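Local coordinates for endoglucanase, family GH5 (Zobellia galactanivorans, PDB 6GL2), which probably hydrolyses beta-linked glucans of hemicellulose, such as mixed-linked glucan, as a family 5 glycoside hydrolase, at residues 147-152 and 194-199; 224-229 and 271-276. One frame throughout, in Å; residues are numbered along the deposited sequence. Where two conformers were deposited one is given.

Contact 1 of 2, residues 147-152 and 194-199; sequences FETLNE and RKIMVS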
# COMPACT_ATOMS: atom_id res chain seq x y z
N PHE A 147 0.35 1.10 10.03
CA PHE A 147 -0.92 1.56 9.44
C PHE A 147 -0.67 2.39 8.19
O PHE A 147 0.27 3.19 8.16
CB PHE A 147 -1.67 2.46 10.40
CG PHE A 147 -2.13 1.77 11.70
CD1 PHE A 147 -2.37 0.39 11.75
CD2 PHE A 147 -2.35 2.49 12.84
CE1 PHE A 147 -2.77 -0.18 12.97
CE2 PHE A 147 -2.78 1.92 14.04
CZ PHE A 147 -2.95 0.58 14.09
N GLU A 148 -1.45 2.24 7.19
CA GLU A 148 -1.44 3.06 5.94
C GLU A 148 -2.78 3.72 5.84
O GLU A 148 -3.82 3.08 5.75
CB GLU A 148 -1.13 2.20 4.76
CG GLU A 148 -1.33 2.86 3.40
CD GLU A 148 -1.16 1.98 2.25
OE1 GLU A 148 -0.27 1.11 2.22
OE2 GLU A 148 -2.03 2.04 1.33
N THR A 149 -2.84 5.04 5.97
CA THR A 149 -4.13 5.72 6.28
C THR A 149 -5.13 5.65 5.13
O THR A 149 -6.30 5.41 5.31
CB THR A 149 -3.92 7.16 6.68
OG1 THR A 149 -2.93 7.74 5.82
CG2 THR A 149 -3.42 7.24 8.15
N LEU A 150 -4.64 5.76 3.86
CA LEU A 150 -5.50 5.70 2.68
C LEU A 150 -4.76 5.14 1.50
O LEU A 150 -3.62 5.57 1.30
CB LEU A 150 -5.98 7.12 2.27
CG LEU A 150 -6.78 7.94 3.25
CD1 LEU A 150 -6.84 9.39 2.84
CD2 LEU A 150 -8.12 7.35 3.44
N ASN A 151 -5.34 4.42 0.61
CA ASN A 151 -4.64 3.71 -0.44
C ASN A 151 -4.26 4.64 -1.57
O ASN A 151 -3.10 5.05 -1.74
CB ASN A 151 -5.53 2.55 -0.87
CG ASN A 151 -5.01 1.85 -2.10
OD1 ASN A 151 -3.79 1.66 -2.21
ND2 ASN A 151 -5.87 1.59 -3.04
N GLU A 152 -5.23 4.99 -2.39
CA GLU A 152 -5.08 5.83 -3.62
C GLU A 152 -6.16 6.90 -3.58
O GLU A 152 -7.03 6.91 -4.46
CB GLU A 152 -5.08 5.03 -4.87
CG GLU A 152 -3.93 4.05 -5.01
CD GLU A 152 -3.85 3.35 -6.25
OE1 GLU A 152 -4.90 3.30 -7.01
OE2 GLU A 152 -2.76 2.75 -6.58
N ARG A 194 3.73 4.32 16.42
CA ARG A 194 3.68 3.36 15.32
C ARG A 194 4.03 4.08 13.98
O ARG A 194 3.60 5.23 13.77
CB ARG A 194 2.21 2.79 15.23
CG ARG A 194 2.13 1.63 14.25
CD ARG A 194 0.74 1.01 14.23
NE ARG A 194 0.29 0.63 15.57
CZ ARG A 194 0.82 -0.33 16.29
NH1 ARG A 194 0.39 -0.48 17.56
NH2 ARG A 194 1.73 -1.14 15.80
N LYS A 195 4.67 3.39 13.09
CA LYS A 195 4.90 3.93 11.72
C LYS A 195 3.59 3.99 10.95
O LYS A 195 2.76 3.07 11.03
CB LYS A 195 5.91 3.08 10.97
CG LYS A 195 7.32 3.15 11.58
CD LYS A 195 8.01 4.51 11.63
CE LYS A 195 9.40 4.29 12.29
NZ LYS A 195 9.39 4.49 13.74
N ILE A 196 3.34 5.14 10.30
CA ILE A 196 2.14 5.38 9.49
C ILE A 196 2.57 5.74 8.09
O ILE A 196 3.40 6.65 7.91
CB ILE A 196 1.26 6.48 10.10
CG1 ILE A 196 0.82 6.17 11.49
CG2 ILE A 196 0.06 6.65 9.16
CD1 ILE A 196 0.10 7.30 12.15
N MET A 197 2.11 5.07 7.06
CA MET A 197 2.31 5.37 5.69
C MET A 197 1.24 6.28 5.17
O MET A 197 0.02 5.95 5.23
CB MET A 197 2.35 4.04 4.89
CG MET A 197 3.65 3.27 5.01
SD MET A 197 3.50 1.56 4.38
CE MET A 197 2.89 1.90 2.74
N VAL A 198 1.65 7.42 4.67
CA VAL A 198 0.79 8.48 4.18
C VAL A 198 1.03 8.71 2.72
O VAL A 198 2.13 9.11 2.35
CB VAL A 198 0.95 9.76 5.03
CG1 VAL A 198 0.22 10.98 4.49
CG2 VAL A 198 0.58 9.54 6.51
N SER A 199 0.02 8.53 1.91
CA SER A 199 0.12 8.64 0.46
C SER A 199 -0.04 10.06 -0.06
O SER A 199 -0.66 10.92 0.52
CB SER A 199 -0.98 7.81 -0.21
OG SER A 199 -2.24 8.36 0.10
O HOH W 1 -1.72 6.44 3.04
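Phe147 and Glu148 run parallel to Ile196 and Met197, with Met197 bonded to this one neighbour through both N and O: its N reaches Phe147 O at 2.9 Å, and its O receives Thr149 N at 3.1 Å. A longer bond from Phe147 N to Lys195 O precedes them. Beyond Thr149 the backbones part, and a water bridges the gap, accepting from Leu150 N and Ser199 N and donating to Met197 O (2.8 Å), so this carbonyl is gripped twice. These are the fourth and fifth strands of the (beta/alpha)8 barrel. Glu148 and Met197 face the barrel interior, where the bend of Met197 at chi3 (55°) brings CE to 3.3 Å from Glu148 OE1; the other carboxylate oxygen, OE2, forms a salt bridge with Arg63. On the helix side, Arg194 lays CD over the centre of the Phe147 ring, 3.6 Å from its centroid, a CH-pi contact. The bend at chi3 (-53°) lifts NE over Phe147 CZ (3.6 Å); the guanidinium plane stands 47° from that of the ring, and Tyr141 O and Asn191 OD1 bind it. Ile196 CG2 meets Thr149 CG2 at 3.7 Å, while Thr149 OG1 is hydrogen-bonded to His177 of helix 167-186.

Contact 2 of 2, residues 224-229 and 271-276; sequences VSVHSY and VVMGEW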
# COMPACT_ATOMS: atom_id res chain seq x y z
N VAL A 224 6.39 7.94 3.56
CA VAL A 224 5.64 8.27 2.38
C VAL A 224 5.28 6.99 1.65
O VAL A 224 6.01 6.04 1.53
CB VAL A 224 6.55 9.11 1.45
CG1 VAL A 224 5.88 9.39 0.11
CG2 VAL A 224 6.96 10.42 2.18
N SER A 225 4.03 6.94 1.18
CA SER A 225 3.49 5.88 0.31
C SER A 225 3.23 6.40 -1.10
O SER A 225 2.46 7.38 -1.27
CB SER A 225 2.13 5.36 0.89
OG SER A 225 1.60 4.42 -0.00
N VAL A 226 3.82 5.79 -2.10
CA VAL A 226 3.51 6.03 -3.50
C VAL A 226 3.40 4.69 -4.18
O VAL A 226 3.92 3.67 -3.67
CB VAL A 226 4.55 6.93 -4.23
CG1 VAL A 226 4.45 8.35 -3.68
CG2 VAL A 226 5.93 6.35 -4.13
N HIS A 227 2.67 4.66 -5.27
CA HIS A 227 2.56 3.52 -6.13
C HIS A 227 3.05 3.95 -7.50
O HIS A 227 2.65 5.02 -7.99
CB HIS A 227 1.11 3.07 -6.23
CG HIS A 227 0.47 2.69 -4.89
ND1 HIS A 227 -0.84 2.42 -4.78
CD2 HIS A 227 1.04 2.51 -3.70
CE1 HIS A 227 -1.08 2.12 -3.46
NE2 HIS A 227 0.03 2.13 -2.82
N SER A 228 3.79 3.12 -8.20
CA SER A 228 4.31 3.46 -9.56
C SER A 228 4.47 2.22 -10.41
O SER A 228 5.45 1.51 -10.28
CB SER A 228 5.62 4.16 -9.42
OG SER A 228 5.89 4.65 -10.80
N TYR A 229 3.45 1.97 -11.18
CA TYR A 229 3.45 0.86 -12.10
C TYR A 229 4.19 1.25 -13.42
O TYR A 229 3.60 1.33 -14.46
CB TYR A 229 2.09 0.37 -12.40
CG TYR A 229 1.30 -0.29 -11.25
CD1 TYR A 229 0.64 0.48 -10.30
CD2 TYR A 229 1.30 -1.66 -11.08
CE1 TYR A 229 -0.10 -0.13 -9.31
CE2 TYR A 229 0.57 -2.26 -10.07
CZ TYR A 229 -0.09 -1.51 -9.21
OH TYR A 229 -0.84 -2.19 -8.24
N VAL A 271 10.46 6.14 1.97
CA VAL A 271 9.45 5.80 0.98
C VAL A 271 9.24 4.31 0.92
O VAL A 271 10.16 3.50 0.73
CB VAL A 271 9.83 6.34 -0.40
CG1 VAL A 271 8.71 6.08 -1.43
CG2 VAL A 271 10.08 7.88 -0.30
N VAL A 272 7.92 3.95 0.90
CA VAL A 272 7.47 2.54 0.56
C VAL A 272 6.69 2.60 -0.73
O VAL A 272 5.73 3.35 -0.84
CB VAL A 272 6.66 1.99 1.72
CG1 VAL A 272 6.08 0.64 1.30
CG2 VAL A 272 7.47 1.78 2.95
N MET A 273 7.19 1.88 -1.71
CA MET A 273 6.51 1.69 -2.98
C MET A 273 5.51 0.56 -2.79
O MET A 273 5.77 -0.59 -3.00
CB MET A 273 7.48 1.30 -4.09
CG MET A 273 6.84 1.34 -5.45
SD MET A 273 6.49 2.96 -6.08
CE MET A 273 8.11 3.54 -6.53
N GLY A 274 4.35 0.96 -2.27
CA GLY A 274 3.41 -0.02 -1.68
C GLY A 274 2.68 -0.82 -2.74
O GLY A 274 2.15 -1.91 -2.41
N GLU A 275 2.73 -0.41 -4.00
CA GLU A 275 2.35 -1.21 -5.12
C GLU A 275 3.20 -0.88 -6.32
O GLU A 275 3.52 0.30 -6.58
CB GLU A 275 0.89 -0.99 -5.60
CG GLU A 275 -0.14 -1.27 -4.51
CD GLU A 275 -1.56 -0.97 -4.96
OE1 GLU A 275 -1.84 -0.79 -6.15
OE2 GLU A 275 -2.46 -0.96 -4.04
N TRP A 276 3.50 -1.91 -7.10
CA TRP A 276 4.10 -1.86 -8.44
C TRP A 276 3.99 -3.25 -8.99
O TRP A 276 3.54 -4.18 -8.30
CB TRP A 276 5.58 -1.41 -8.38
CG TRP A 276 6.44 -2.41 -7.72
CD1 TRP A 276 6.55 -2.66 -6.35
CD2 TRP A 276 7.27 -3.38 -8.35
NE1 TRP A 276 7.39 -3.71 -6.13
CE2 TRP A 276 7.88 -4.17 -7.31
CE3 TRP A 276 7.67 -3.59 -9.64
CZ2 TRP A 276 8.82 -5.18 -7.59
CZ3 TRP A 276 8.58 -4.62 -9.95
CH2 TRP A 276 9.19 -5.36 -8.92
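Val224 and Val271 are paired in parallel, most regularly at this end, where Val272 N meets Val224 O at 2.9 Å in a nearly straight bond. The next link, Val226 N to Val272 O, is weak, and then Gly274 N binds Val226 O at 3.1 Å just after Met273, the centre of an inverse gamma turn. The helix-facing side is tightly packed: Val226 CG2 lies against Val271 CG1 (3.9 Å) and Met273 SD, and Phe263, Leu256 and Ile259 of helix 246-266 cover this apolar patch. Met273, bent at chi2 and chi3, also leans its sulfur along Ser228 CB.

Toward the C-terminal ends the contact becomes polar and its pairing looser; His227 and Glu275 remain buried, and Tyr229 is the one partly exposed residue. Glu275 lays CG over the centre of the His227 ring at 3.7 Å, and its carboxylate stacks on that ring with the planes 19° apart, while His227 ND1 is hydrogen-bonded to Glu152. Tyr229 OH donates to Glu275 OE1 at 2.7 Å, arriving on the anti side and 33° out of the carboxylate plane, while OE2 is salt-bridged to Arg63. Trp276 CA sits over one face of the Tyr229 ring, offset toward the rim. A phenylalanine in place of Tyr229 would probably leave OE1 without this hydroxyl donor and the carboxylate less firmly fixed in rotation. Such a polar cluster at the mouth of strands six and seven matches the (beta/alpha)8 barrel of family 5 hydrolases, whose active site opens at the C-terminal ends of the strands.

In the fold
Both contacts are buried pairings of neighbouring parallel strands in one closed eight-stranded barrel: contact 1 joins strands four and five, contact 2 strands six and seven. Strands 196-199 and 222-227 lie side by side, so the two form a continuous run of sheet, linked by backbone bonds such as Ser225 N to Val198 O. Contact 1 has two bridged pairs and then relies on one shared water; its ring packs on an arginine chain outside and its carboxylate on a methionine inside, whereas in contact 2 imidazole and phenol both touch the carboxylate. At the C-terminal mouth Glu152 OE2 lies 2.7 Å from His227 ND1. Arg63 ties the two together, salt-bridged to a glutamate of each and hydrogen-bonded to Asn151.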